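Side-chain contacts in methyl-accepting/DNA response regulator (Bacillus cereus, PDB 3D6W), which probably binds DNA through this C-terminal LytTR domain, as part of a putative response regulator acting in a phosphorelay: residues A[5-10]-A[14-19]; A[30-35]-A[39-44]; A[57-62]-A[104-109]. All coordinates share one frame; numbering follows the deposited sequence.

Interaction 1. Residues A[5-10]-A[14-19]; sequences VTLKTT and IPVPFS
Val5 and Val16 face each other as an antiparallel hydrogen-bonded pair, and two residues along Leu7 and Ile14 do the same. In the first pair Val5 N donates to Val16 O at 2.8 Å, and Val16 N returns a bond to Val5 O. In the second, Ile14 N reaches Leu7 O at 2.9 Å, and Leu7 N bonds to Ile14 O in turn. Between them lies the non-hydrogen-bonded pair Thr6 and Pro15; proline has no N-H to give, and this position asks for none across the hairpin. Here the CA of Thr6 makes a C-H...O contact with Ile14 O (3.6 Å).

These bonds close the N-terminal beta hairpin of the LytTR domain, strands 4-8 and 13-17, whose segment axes run at 139° to each other. Its two faces meet different surroundings. On the face of Thr6 and Pro15 a second subunit packs, and Thr6 OG1 is hydrogen-bonded to Leu107 O of that subunit.

The apolar contacts lie on the other face. Leu7 CG meets Val16 CG2 at 3.9 Å, the two side chains crossing at a slant; with Val16 CG1 anti to the backbone N (chi1 -179°), it is CG2, the branch beside that N, that meets Leu7. Both residues also pack on Leu38, and Leu7 continues onto Val33. Beyond the paired strands, Thr9 OG1 passes 3.6 Å from Ile14 CG1, its hydroxyl being hydrogen-bonded to Gly12 O in the turn.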
loop_
_atom_site.group_PDB
_atom_site.type_symbol
_atom_site.label_atom_id
_atom_site.label_comp_id
_atom_site.label_asym_id
_atom_site.label_seq_id
_atom_site.Cartn_x
_atom_site.Cartn_y
_atom_site.Cartn_z
ATOM N N VAL A 5 1.461 -12.808 11.087
ATOM C CA VAL A 5 1.526 -14.184 11.579
ATOM C C VAL A 5 2.490 -14.202 12.779
ATOM O O VAL A 5 3.582 -13.632 12.702
ATOM C CB VAL A 5 2.074 -15.177 10.537
ATOM C CG1 VAL A 5 1.562 -16.613 10.856
ATOM C CG2 VAL A 5 1.697 -14.763 9.135
ATOM N N THR A 6 2.063 -14.830 13.880
ATOM C CA THR A 6 2.875 -14.934 15.098
ATOM C C THR A 6 3.597 -16.266 15.054
ATOM O O THR A 6 2.970 -17.320 15.080
ATOM C CB THR A 6 2.055 -14.719 16.372
ATOM O OG1 THR A 6 1.314 -13.486 16.249
ATOM C CG2 THR A 6 2.963 -14.601 17.587
ATOM N N LEU A 7 4.914 -16.185 14.860
ATOM C CA LEU A 7 5.797 -17.348 14.913
ATOM C C LEU A 7 6.248 -17.588 16.361
ATOM O O LEU A 7 6.576 -16.657 17.091
ATOM C CB LEU A 7 7.051 -17.150 14.057
ATOM C CG LEU A 7 7.062 -16.518 12.675
ATOM C CD1 LEU A 7 8.154 -17.118 11.830
ATOM C CD2 LEU A 7 5.740 -16.655 11.985
ATOM N N LYS A 8 6.307 -18.851 16.757
ATOM C CA LYS A 8 6.842 -19.234 18.069
ATOM C C LYS A 8 8.343 -19.367 17.956
ATOM O O LYS A 8 8.822 -20.131 17.109
ATOM C CB LYS A 8 6.229 -20.560 18.506
ATOM C CG LYS A 8 6.857 -21.218 19.705
ATOM C CD LYS A 8 5.924 -22.255 20.276
ATOM C CE LYS A 8 6.284 -22.562 21.723
ATOM N NZ LYS A 8 5.154 -23.254 22.380
ATOM N N THR A 9 9.068 -18.576 18.761
ATOM C CA THR A 9 10.519 -18.762 18.964
ATOM C C THR A 9 10.801 -19.451 20.296
ATOM O O THR A 9 9.881 -19.764 21.054
ATOM C CB THR A 9 11.314 -17.459 18.911
ATOM O OG1 THR A 9 10.446 -16.368 19.210
ATOM C CG2 THR A 9 11.931 -17.256 17.502
ATOM N N THR A 10 12.086 -19.705 20.548
ATOM C CA THR A 10 12.538 -20.481 21.713
ATOM C C THR A 10 11.991 -19.899 23.046
ATOM O O THR A 10 11.423 -20.631 23.885
ATOM C CB THR A 10 14.109 -20.626 21.708
ATOM O OG1 THR A 10 14.714 -19.371 21.380
ATOM C CG2 THR A 10 14.550 -21.647 20.673
ATOM N N ILE A 14 7.005 -13.876 17.824
ATOM C CA ILE A 14 7.384 -12.753 17.004
ATOM C C ILE A 14 6.303 -12.541 15.946
ATOM O O ILE A 14 6.101 -13.404 15.090
ATOM C CB ILE A 14 8.812 -12.974 16.441
ATOM C CG1 ILE A 14 9.776 -13.168 17.643
ATOM C CG2 ILE A 14 9.227 -11.822 15.509
ATOM C CD1 ILE A 14 11.197 -12.895 17.378
ATOM N N PRO A 15 5.553 -11.415 16.040
ATOM C CA PRO A 15 4.641 -11.027 14.962
ATOM C C PRO A 15 5.411 -10.612 13.711
ATOM O O PRO A 15 6.323 -9.801 13.782
ATOM C CB PRO A 15 3.856 -9.832 15.545
ATOM C CG PRO A 15 4.223 -9.735 16.981
ATOM C CD PRO A 15 5.499 -10.468 17.173
ATOM N N VAL A 16 5.061 -11.224 12.584
ATOM C CA VAL A 16 5.698 -10.955 11.284
ATOM C C VAL A 16 4.566 -10.534 10.313
ATOM O O VAL A 16 3.538 -11.180 10.287
ATOM C CB VAL A 16 6.431 -12.241 10.792
ATOM C CG1 VAL A 16 7.137 -12.014 9.454
ATOM C CG2 VAL A 16 7.399 -12.711 11.835
ATOM N N PRO A 17 4.733 -9.450 9.553
ATOM C CA PRO A 17 3.741 -9.100 8.553
ATOM C C PRO A 17 3.669 -10.138 7.458
ATOM O O PRO A 17 4.683 -10.750 7.135
ATOM C CB PRO A 17 4.272 -7.791 7.931
ATOM C CG PRO A 17 5.410 -7.393 8.685
ATOM C CD PRO A 17 5.868 -8.510 9.556
ATOM N N PHE A 18 2.504 -10.334 6.879
ATOM C CA PHE A 18 2.353 -11.285 5.774
ATOM C C PHE A 18 3.371 -11.038 4.664
ATOM O O PHE A 18 3.880 -11.976 4.058
ATOM C CB PHE A 18 0.932 -11.247 5.180
ATOM C CG PHE A 18 -0.133 -11.835 6.078
ATOM C CD1 PHE A 18 0.179 -12.686 7.145
ATOM C CD2 PHE A 18 -1.456 -11.571 5.828
ATOM C CE1 PHE A 18 -0.811 -13.226 7.961
ATOM C CE2 PHE A 18 -2.459 -12.115 6.637
ATOM C CZ PHE A 18 -2.120 -12.935 7.711
ATOM N N SER A 19 3.673 -9.765 4.437
ATOM C CA SER A 19 4.582 -9.342 3.382
ATOM C C SER A 19 6.020 -9.895 3.536
ATOM O O SER A 19 6.746 -10.003 2.562
ATOM C CB SER A 19 4.576 -7.796 3.324
ATOM O OG SER A 19 5.377 -7.223 4.354
#

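Interaction 2. Residues A[30-35]-A[39-44]; sequences KTYVNA and TGTHKY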
loop_
_atom_site.group_PDB
_atom_site.type_symbol
_atom_site.label_atom_id
_atom_site.label_comp_id
_atom_site.label_asym_id
_atom_site.label_seq_id
_atom_site.Cartn_x
_atom_site.Cartn_y
_atom_site.Cartn_z
ATOM N N LYS A 30 4.472 -30.280 12.169
ATOM C CA LYS A 30 4.275 -28.861 12.539
ATOM C C LYS A 30 4.257 -27.993 11.310
ATOM O O LYS A 30 4.718 -28.406 10.260
ATOM C CB LYS A 30 5.420 -28.385 13.461
ATOM C CG LYS A 30 5.409 -29.053 14.833
ATOM C CD LYS A 30 6.783 -29.042 15.511
ATOM C CE LYS A 30 7.834 -29.826 14.696
ATOM N NZ LYS A 30 8.769 -30.655 15.546
ATOM N N THR A 31 3.759 -26.774 11.461
ATOM C CA THR A 31 3.894 -25.745 10.421
ATOM C C THR A 31 5.019 -24.790 10.734
ATOM O O THR A 31 5.045 -24.192 11.782
ATOM C CB THR A 31 2.607 -24.918 10.255
ATOM O OG1 THR A 31 1.564 -25.816 9.919
ATOM C CG2 THR A 31 2.747 -23.843 9.156
ATOM N N TYR A 32 5.943 -24.647 9.798
ATOM C CA TYR A 32 7.036 -23.716 9.942
ATOM C C TYR A 32 6.740 -22.552 9.036
ATOM O O TYR A 32 6.537 -22.728 7.861
ATOM C CB TYR A 32 8.350 -24.372 9.543
ATOM C CG TYR A 32 8.819 -25.335 10.567
ATOM C CD1 TYR A 32 8.443 -26.690 10.512
ATOM C CD2 TYR A 32 9.616 -24.902 11.619
ATOM C CE1 TYR A 32 8.858 -27.588 11.467
ATOM C CE2 TYR A 32 10.044 -25.795 12.587
ATOM C CZ TYR A 32 9.659 -27.136 12.510
ATOM O OH TYR A 32 10.093 -27.998 13.488
ATOM N N VAL A 33 6.698 -21.370 9.626
ATOM C CA VAL A 33 6.563 -20.118 8.913
ATOM C C VAL A 33 7.978 -19.546 8.716
ATOM O O VAL A 33 8.666 -19.192 9.674
ATOM C CB VAL A 33 5.622 -19.144 9.682
ATOM C CG1 VAL A 33 5.243 -17.975 8.803
ATOM C CG2 VAL A 33 4.360 -19.864 10.146
ATOM N N ASN A 34 8.405 -19.517 7.454
ATOM C CA ASN A 34 9.695 -18.994 7.028
ATOM C C ASN A 34 9.586 -17.538 6.540
ATOM O O ASN A 34 9.140 -17.269 5.416
ATOM C CB ASN A 34 10.251 -19.860 5.914
ATOM C CG ASN A 34 10.721 -21.226 6.399
ATOM O OD1 ASN A 34 9.917 -22.150 6.605
ATOM N ND2 ASN A 34 12.041 -21.367 6.539
ATOM N N ALA A 35 10.000 -16.620 7.405
ATOM C CA ALA A 35 9.981 -15.182 7.158
ATOM C C ALA A 35 11.391 -14.725 6.809
ATOM O O ALA A 35 12.368 -15.463 6.947
ATOM C CB ALA A 35 9.436 -14.429 8.371
ATOM N N THR A 39 12.524 -17.892 11.381
ATOM C CA THR A 39 11.655 -19.015 11.188
ATOM C C THR A 39 11.064 -19.442 12.497
ATOM O O THR A 39 11.646 -19.308 13.537
ATOM C CB THR A 39 12.350 -20.170 10.459
ATOM O OG1 THR A 39 12.779 -19.673 9.185
ATOM C CG2 THR A 39 11.341 -21.354 10.212
ATOM N N GLY A 40 9.847 -19.926 12.441
ATOM C CA GLY A 40 9.164 -20.228 13.661
ATOM C C GLY A 40 7.986 -21.107 13.378
ATOM O O GLY A 40 7.658 -21.395 12.247
ATOM N N THR A 41 7.342 -21.498 14.448
ATOM C CA THR A 41 6.349 -22.529 14.444
ATOM C C THR A 41 4.981 -21.822 14.574
ATOM O O THR A 41 4.872 -20.735 15.173
ATOM C CB THR A 41 6.710 -23.493 15.589
ATOM O OG1 THR A 41 7.350 -24.646 15.026
ATOM C CG2 THR A 41 5.524 -23.884 16.424
ATOM N N HIS A 42 3.968 -22.413 13.953
ATOM C CA HIS A 42 2.620 -21.956 14.090
ATOM C C HIS A 42 1.728 -23.153 14.287
ATOM O O HIS A 42 1.990 -24.213 13.731
ATOM C CB HIS A 42 2.147 -21.165 12.864
ATOM C CG HIS A 42 0.981 -20.280 13.172
ATOM N ND1 HIS A 42 -0.293 -20.768 13.359
ATOM C CD2 HIS A 42 0.908 -18.950 13.417
ATOM C CE1 HIS A 42 -1.108 -19.777 13.685
ATOM N NE2 HIS A 42 -0.406 -18.660 13.719
ATOM N N LYS A 43 0.650 -22.971 15.044
ATOM C CA LYS A 43 -0.273 -24.059 15.324
ATOM C C LYS A 43 -1.251 -24.393 14.197
ATOM O O LYS A 43 -1.837 -25.465 14.186
ATOM C CB LYS A 43 -1.035 -23.775 16.635
ATOM C CG LYS A 43 -1.878 -22.482 16.656
ATOM C CD LYS A 43 -2.768 -22.449 17.883
ATOM C CE LYS A 43 -3.882 -21.444 17.713
ATOM N NZ LYS A 43 -4.432 -21.091 19.047
ATOM N N TYR A 44 -1.461 -23.494 13.253
ATOM C CA TYR A 44 -2.431 -23.757 12.185
ATOM C C TYR A 44 -1.826 -24.622 11.127
ATOM O O TYR A 44 -0.628 -24.595 10.910
ATOM C CB TYR A 44 -2.919 -22.481 11.499
ATOM C CG TYR A 44 -3.726 -21.530 12.321
ATOM C CD1 TYR A 44 -4.330 -21.904 13.512
ATOM C CD2 TYR A 44 -3.898 -20.233 11.884
ATOM C CE1 TYR A 44 -5.055 -20.997 14.256
ATOM C CE2 TYR A 44 -4.630 -19.315 12.628
ATOM C CZ TYR A 44 -5.198 -19.706 13.799
ATOM O OH TYR A 44 -5.904 -18.779 14.503
#
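Val33 and Gly40 form an antiparallel hydrogen-bonded pair, Val33 N bonding to Gly40 O at 2.8 Å and Gly40 N to Val33 O, with the segment axes 144° apart. On the Val33 face, Val33 CG2 touches His42 CB at 3.7 Å, the two side chains lying side by side and pointing the same way. Thr31 OG1 reaches past the paired residues and donates to Tyr44 O at 2.7 Å, in the carbonyl plane; chi1 of -59° swings this hydroxyl to the side of its own backbone N.

The hairpin 30-35/39-42 forms one edge of the five-stranded antiparallel sheet of the LytTR domain, with strand 39-42 outermost in that sheet and helix 46-52 following. Phe49 of this helix meets the His42 ring edge-to-face. The imidazole is also fixed from within its segment: Tyr44 N donates to ND1 almost exactly in the ring plane, and His42 CE1 sits over one face of the Tyr44 ring, toward its rim.

On the Tyr32 face, Tyr32 CE2 approaches Thr41 OG1 at 3.8 Å, and the Asn34 amide crosses Thr39, whose CG2 lies 3.7 Å from Asn34 ND2.

Interaction 3. Residues A[57-62]-A[104-109]; sequences SFIRCH and RKLLGF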
loop_
_atom_site.group_PDB
_atom_site.type_symbol
_atom_site.label_atom_id
_atom_site.label_comp_id
_atom_site.label_asym_id
_atom_site.label_seq_id
_atom_site.Cartn_x
_atom_site.Cartn_y
_atom_site.Cartn_z
ATOM N N SER A 57 -1.392 -13.404 -3.080
ATOM C CA SER A 57 0.028 -13.484 -2.757
ATOM C C SER A 57 0.510 -14.879 -2.454
ATOM O O SER A 57 1.623 -15.229 -2.782
ATOM C CB SER A 57 0.306 -12.617 -1.534
ATOM O OG SER A 57 0.873 -11.415 -1.934
ATOM N N PHE A 58 -0.334 -15.659 -1.794
ATOM C CA PHE A 58 0.018 -16.984 -1.279
ATOM C C PHE A 58 -0.632 -18.076 -2.115
ATOM O O PHE A 58 -1.749 -17.943 -2.526
ATOM C CB PHE A 58 -0.374 -17.067 0.203
ATOM C CG PHE A 58 0.466 -16.156 1.086
ATOM C CD1 PHE A 58 0.059 -14.857 1.358
ATOM C CD2 PHE A 58 1.703 -16.572 1.573
ATOM C CE1 PHE A 58 0.843 -14.004 2.144
ATOM C CE2 PHE A 58 2.479 -15.747 2.334
ATOM C CZ PHE A 58 2.052 -14.456 2.625
ATOM N N ILE A 59 0.118 -19.137 -2.421
ATOM C CA ILE A 59 -0.418 -20.298 -3.131
ATOM C C ILE A 59 0.133 -21.606 -2.573
ATOM O O ILE A 59 1.321 -21.776 -2.457
ATOM C CB ILE A 59 -0.159 -20.217 -4.688
ATOM C CG1 ILE A 59 -0.918 -21.345 -5.422
ATOM C CG2 ILE A 59 1.326 -20.356 -5.017
ATOM C CD1 ILE A 59 -1.055 -21.158 -6.924
ATOM N N ARG A 60 -0.755 -22.521 -2.215
ATOM C CA ARG A 60 -0.409 -23.916 -2.046
ATOM C C ARG A 60 0.158 -24.516 -3.339
ATOM O O ARG A 60 -0.520 -24.604 -4.360
ATOM C CB ARG A 60 -1.621 -24.726 -1.598
ATOM C CG ARG A 60 -1.256 -26.101 -1.067
ATOM C CD ARG A 60 -0.833 -26.048 0.380
ATOM N NE ARG A 60 -0.768 -27.384 0.965
ATOM C CZ ARG A 60 -1.769 -28.020 1.573
ATOM N NH1 ARG A 60 -2.960 -27.461 1.726
ATOM N NH2 ARG A 60 -1.561 -29.221 2.089
ATOM N N CYS A 61 1.419 -24.948 -3.263
ATOM C CA CYS A 61 2.129 -25.470 -4.418
ATOM C C CYS A 61 2.619 -26.899 -4.253
ATOM O O CYS A 61 3.211 -27.458 -5.159
ATOM C CB CYS A 61 3.294 -24.539 -4.752
ATOM S SG CYS A 61 4.561 -24.437 -3.515
ATOM N N HIS A 62 2.331 -27.496 -3.107
ATOM C CA HIS A 62 2.852 -28.802 -2.730
ATOM C C HIS A 62 2.076 -29.143 -1.475
ATOM O O HIS A 62 1.691 -28.240 -0.771
ATOM C CB HIS A 62 4.340 -28.636 -2.431
ATOM C CG HIS A 62 5.089 -29.913 -2.215
ATOM N ND1 HIS A 62 4.954 -30.674 -1.073
ATOM C CD2 HIS A 62 6.049 -30.516 -2.955
ATOM C CE1 HIS A 62 5.788 -31.693 -1.124
ATOM N NE2 HIS A 62 6.475 -31.618 -2.250
ATOM N N ARG A 104 0.351 -23.285 -12.147
ATOM C CA ARG A 104 0.565 -22.490 -13.357
ATOM C C ARG A 104 -0.690 -21.777 -13.851
ATOM O O ARG A 104 -0.609 -20.688 -14.415
ATOM C CB ARG A 104 1.188 -23.339 -14.467
ATOM C CG ARG A 104 0.228 -24.189 -15.239
ATOM C CD ARG A 104 0.922 -25.061 -16.258
ATOM N NE ARG A 104 1.755 -24.265 -17.147
ATOM C CZ ARG A 104 2.797 -24.710 -17.848
ATOM N NH1 ARG A 104 3.183 -25.971 -17.794
ATOM N NH2 ARG A 104 3.485 -23.868 -18.590
ATOM N N LYS A 105 -1.853 -22.391 -13.622
ATOM C CA LYS A 105 -3.141 -21.772 -13.964
ATOM C C LYS A 105 -3.376 -20.460 -13.176
ATOM O O LYS A 105 -3.719 -19.434 -13.753
ATOM C CB LYS A 105 -4.308 -22.755 -13.740
ATOM C CG LYS A 105 -4.781 -23.491 -15.002
ATOM C CD LYS A 105 -5.659 -24.753 -14.650
ATOM C CE LYS A 105 -6.540 -25.339 -15.834
ATOM N NZ LYS A 105 -7.979 -24.776 -15.955
ATOM N N LEU A 106 -3.183 -20.526 -11.865
ATOM C CA LEU A 106 -3.332 -19.388 -10.985
ATOM C C LEU A 106 -2.343 -18.288 -11.275
ATOM O O LEU A 106 -2.652 -17.118 -11.064
ATOM C CB LEU A 106 -3.246 -19.807 -9.504
ATOM C CG LEU A 106 -4.647 -19.985 -8.915
ATOM C CD1 LEU A 106 -5.571 -20.851 -9.834
ATOM C CD2 LEU A 106 -4.643 -20.552 -7.517
ATOM N N LEU A 107 -1.157 -18.653 -11.724
ATOM C CA LEU A 107 -0.098 -17.685 -12.002
ATOM C C LEU A 107 -0.101 -17.241 -13.473
ATOM O O LEU A 107 0.601 -16.316 -13.854
ATOM C CB LEU A 107 1.273 -18.247 -11.573
ATOM C CG LEU A 107 1.689 -17.901 -10.133
ATOM C CD1 LEU A 107 1.090 -18.838 -9.090
ATOM C CD2 LEU A 107 3.169 -17.936 -10.000
ATOM N N GLY A 108 -0.881 -17.918 -14.301
ATOM C CA GLY A 108 -1.119 -17.494 -15.663
ATOM C C GLY A 108 -0.039 -17.774 -16.690
ATOM O O GLY A 108 0.115 -16.944 -17.592
ATOM N N PHE A 109 0.664 -18.926 -16.604
ATOM C CA PHE A 109 1.730 -19.281 -17.580
ATOM C C PHE A 109 1.673 -20.692 -18.187
ATOM O O PHE A 109 0.821 -21.475 -17.771
ATOM C CB PHE A 109 3.097 -19.024 -16.980
ATOM C CG PHE A 109 3.472 -19.953 -15.864
ATOM C CD1 PHE A 109 4.178 -21.102 -16.117
ATOM C CD2 PHE A 109 3.168 -19.645 -14.561
ATOM C CE1 PHE A 109 4.544 -21.920 -15.103
ATOM C CE2 PHE A 109 3.531 -20.482 -13.544
ATOM C CZ PHE A 109 4.227 -21.608 -13.809
#
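Ile59 reaches from strand 58-62 to the last turn of the C-terminal helix with a single methyl group. Its CD1 lies 3.6 Å from Leu106 CB and 3.7 Å from Leu106 CD2, the side chains slanting across one another, and 3.8 Å from Leu107 CD1. CG1 stands anti to the backbone N (chi1 -172°) and chi2 is extended at 164°, which carries CD1 out to the helix. Tyr102 and Phe103 of the same helix also pack on Ile59, extending this apolar patch where helix 100-107 lies against the outermost strand of the five-stranded sheet in the LytTR domain.

No hydrogen bond crosses between the segments. A Schellman motif ends the helix: Gly108, with positive phi, is its C-prime residue, Phe109 N bonds to Arg104 O at 3.1 Å, and the bond from Gly108 N to Lys105 O is weak. Arg104 NE donates to Phe109 O at 3.0 Å, with the acceptor close to the guanidinium plane of Arg104, and Arg104 CB rests over one face of the Phe109 ring. Arg60 NE bonds to His62 O and NH1 forms a salt bridge with Glu50. Leu106 O is hydrogen-bonded to Lys2 NZ of a neighbouring subunit.

Interactions 1 and 2 are beta hairpins held by paired backbone bonds, whereas interaction 3 joins a strand to a helix through apolar side chains alone. The first two adjoin, with centres about 8 Å apart: Lys8 N probably bonds to Thr41 O, so the small N-terminal hairpin lies against the edge of the main sheet. Interaction 1 is largely buried; interactions 2 and 3 mix buried and exposed residues. Interactions 2 and 3 reach opposite outer strands of the five-stranded sheet, their centres about 21 Å apart. Residues 14-19 and 57-62 meet where Phe18 O touches the Phe58 ring. The C-terminal residues of one subunit pack on the hairpins of interactions 1 and 2 in a neighbouring subunit.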